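Local coordinates for hypothetical protein APC35681 (Geobacillus stearothermophilus, PDB 1RFZ) that is of unknown function but may act as a phosphatidylglycerophosphatase of the PgpA type, at residues E32-L37 and A154-R159. Residues are numbered along the deposited sequence; the frame is centred on the assembly and turned at random.
Sequences ELVYYL and AAASSR. With SO4 (sulfate ion), chain E.
The guanidinium of Arg-159 meets a sulfate ion at its edge, near its own plane, with NH2 giving O2 a hydrogen bond of 2.7 Å at 164°. NE adds two weak bonds, to O2 and O3, so O2 is shared by two nitrogens. The long side chain runs extended from CG to NE, and its positive charge suits a place beside an anion, here one probably taken from the crystallisation liquor, to which NE and NH2 are offered along one edge. Arg-56 NE binds the same sulfate, and Asn-53 OD1 accepts a bond from Arg-159 NH1. The ring of Tyr-36 has Leu-37 CD2 at its edge, in plane.

The interface between the two helices is made by small and branched aliphatic side chains. Val-34 CG2 lies against Ala-156 CB at 3.9 Å, while CG1, anti to the backbone N (chi1 -172°), reaches the backbone of Ser-157, its CA 4.3 Å away. A beta-branched valine thus covers two successive residues, and the short side chains opposite let the CA atoms of Val-34 and Ser-157 come within 5.9 Å. Leu-37, one turn on, sets CD1 4.2 Å from Ala-154 CA. Its CB faces Ser-157 OG. Serine is small enough for this close approach, and a weak hydrogen bond with Gln-38 NE2 gives its buried hydroxyl a polar partner.

The two helix axes approach to 9.0 Å and cross at -55°, joining helix 27-38 to helix 145-163 in an all-helical fold. Helix 47-58 packs on Val-34 through Cys-50 and Val-54, and helix 115-125 covers Leu-37 with Ile-122.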
loop_
_atom_site.group_PDB
_atom_site.type_symbol
_atom_site.label_atom_id
_atom_site.label_comp_id
_atom_site.label_asym_id
_atom_site.label_seq_id
_atom_site.Cartn_x
_atom_site.Cartn_y
_atom_site.Cartn_z
ATOM N N GLU A 32 -11.449 -20.148 -12.003
ATOM C CA GLU A 32 -10.583 -21.069 -12.718
ATOM C C GLU A 32 -9.145 -20.676 -12.397
ATOM O O GLU A 32 -8.269 -21.528 -12.273
ATOM C CB GLU A 32 -10.868 -21.015 -14.224
ATOM C CG GLU A 32 -12.211 -21.646 -14.590
ATOM C CD GLU A 32 -12.460 -21.723 -16.086
ATOM O OE1 GLU A 32 -11.660 -22.372 -16.794
ATOM O OE2 GLU A 32 -13.461 -21.139 -16.557
ATOM N N LEU A 33 -8.923 -19.375 -12.232
ATOM C CA LEU A 33 -7.611 -18.844 -11.897
ATOM C C LEU A 33 -7.255 -19.211 -10.462
ATOM O O LEU A 33 -6.085 -19.413 -10.141
ATOM C CB LEU A 33 -7.613 -17.329 -12.038
ATOM C CG LEU A 33 -7.818 -16.776 -13.446
ATOM C CD1 LEU A 33 -7.883 -15.254 -13.405
ATOM C CD2 LEU A 33 -6.676 -17.242 -14.332
ATOM N N VAL A 34 -8.267 -19.290 -9.600
ATOM C CA VAL A 34 -8.054 -19.641 -8.205
ATOM C C VAL A 34 -7.611 -21.095 -8.053
ATOM O O VAL A 34 -6.772 -21.405 -7.200
ATOM C CB VAL A 34 -9.323 -19.408 -7.352
ATOM C CG1 VAL A 34 -9.002 -19.607 -5.874
ATOM C CG2 VAL A 34 -9.848 -18.014 -7.565
ATOM N N TYR A 35 -8.166 -21.993 -8.863
ATOM C CA TYR A 35 -7.762 -23.400 -8.794
ATOM C C TYR A 35 -6.286 -23.484 -9.239
ATOM O O TYR A 35 -5.494 -24.230 -8.671
ATOM C CB TYR A 35 -8.639 -24.258 -9.716
ATOM C CG TYR A 35 -8.676 -25.740 -9.364
ATOM C CD1 TYR A 35 -9.481 -26.207 -8.318
ATOM C CD2 TYR A 35 -7.913 -26.676 -10.080
ATOM C CE1 TYR A 35 -9.527 -27.572 -7.991
ATOM C CE2 TYR A 35 -7.951 -28.046 -9.761
ATOM C CZ TYR A 35 -8.760 -28.486 -8.716
ATOM O OH TYR A 35 -8.807 -29.827 -8.380
ATOM N N TYR A 36 -5.926 -22.696 -10.251
ATOM C CA TYR A 36 -4.564 -22.653 -10.774
ATOM C C TYR A 36 -3.555 -22.273 -9.692
ATOM O O TYR A 36 -2.443 -22.800 -9.664
ATOM C CB TYR A 36 -4.505 -21.659 -11.941
ATOM C CG TYR A 36 -3.124 -21.278 -12.452
ATOM C CD1 TYR A 36 -2.276 -20.456 -11.706
ATOM C CD2 TYR A 36 -2.692 -21.692 -13.711
ATOM C CE1 TYR A 36 -1.025 -20.047 -12.209
ATOM C CE2 TYR A 36 -1.441 -21.295 -14.230
ATOM C CZ TYR A 36 -0.607 -20.473 -13.478
ATOM O OH TYR A 36 0.633 -20.085 -13.983
ATOM N N LEU A 37 -3.946 -21.365 -8.802
ATOM C CA LEU A 37 -3.064 -20.918 -7.727
ATOM C C LEU A 37 -3.122 -21.800 -6.480
ATOM O O LEU A 37 -2.090 -22.112 -5.882
ATOM C CB LEU A 37 -3.399 -19.476 -7.321
ATOM C CG LEU A 37 -3.285 -18.371 -8.374
ATOM C CD1 LEU A 37 -3.900 -17.079 -7.843
ATOM C CD2 LEU A 37 -1.833 -18.167 -8.750
ATOM N N ALA A 154 -6.266 -13.541 -7.037
ATOM C CA ALA A 154 -5.266 -13.515 -5.976
ATOM C C ALA A 154 -5.905 -13.373 -4.589
ATOM O O ALA A 154 -5.641 -14.173 -3.685
ATOM C CB ALA A 154 -4.297 -12.361 -6.223
ATOM N N ALA A 155 -6.731 -12.339 -4.439
ATOM C CA ALA A 155 -7.437 -12.036 -3.199
ATOM C C ALA A 155 -8.340 -13.187 -2.754
ATOM O O ALA A 155 -8.502 -13.434 -1.560
ATOM C CB ALA A 155 -8.269 -10.763 -3.378
ATOM N N ALA A 156 -8.948 -13.872 -3.718
ATOM C CA ALA A 156 -9.814 -15.003 -3.420
ATOM C C ALA A 156 -8.957 -16.124 -2.837
ATOM O O ALA A 156 -9.374 -16.837 -1.924
ATOM C CB ALA A 156 -10.497 -15.475 -4.689
ATOM N N SER A 157 -7.749 -16.271 -3.372
ATOM C CA SER A 157 -6.815 -17.293 -2.911
ATOM C C SER A 157 -6.275 -16.928 -1.525
ATOM O O SER A 157 -6.041 -17.791 -0.673
ATOM C CB SER A 157 -5.663 -17.419 -3.904
ATOM O OG SER A 157 -4.862 -18.537 -3.584
ATOM N N SER A 158 -6.071 -15.631 -1.317
ATOM C CA SER A 158 -5.586 -15.119 -0.049
ATOM C C SER A 158 -6.638 -15.469 0.996
ATOM O O SER A 158 -6.314 -15.910 2.091
ATOM C CB SER A 158 -5.391 -13.610 -0.151
ATOM O OG SER A 158 -4.765 -13.102 1.005
ATOM N N ARG A 159 -7.906 -15.287 0.633
ATOM C CA ARG A 159 -9.028 -15.604 1.510
ATOM C C ARG A 159 -9.209 -17.118 1.655
ATOM O O ARG A 159 -9.513 -17.616 2.740
ATOM C CB ARG A 159 -10.320 -15.005 0.965
ATOM C CG ARG A 159 -11.525 -15.420 1.780
ATOM C CD ARG A 159 -12.778 -14.751 1.307
ATOM N NE ARG A 159 -13.916 -15.069 2.164
ATOM C CZ ARG A 159 -14.485 -16.271 2.250
ATOM N NH1 ARG A 159 -14.018 -17.288 1.535
ATOM N NH2 ARG A 159 -15.540 -16.447 3.032
HETATM S S SO4 E . -15.567 -12.821 4.514
HETATM O O1 SO4 E . -14.336 -13.020 5.321
HETATM O O2 SO4 E . -16.183 -14.144 4.252
HETATM O O3 SO4 E . -15.261 -12.131 3.239
HETATM O O4 SO4 E . -16.537 -11.978 5.252
#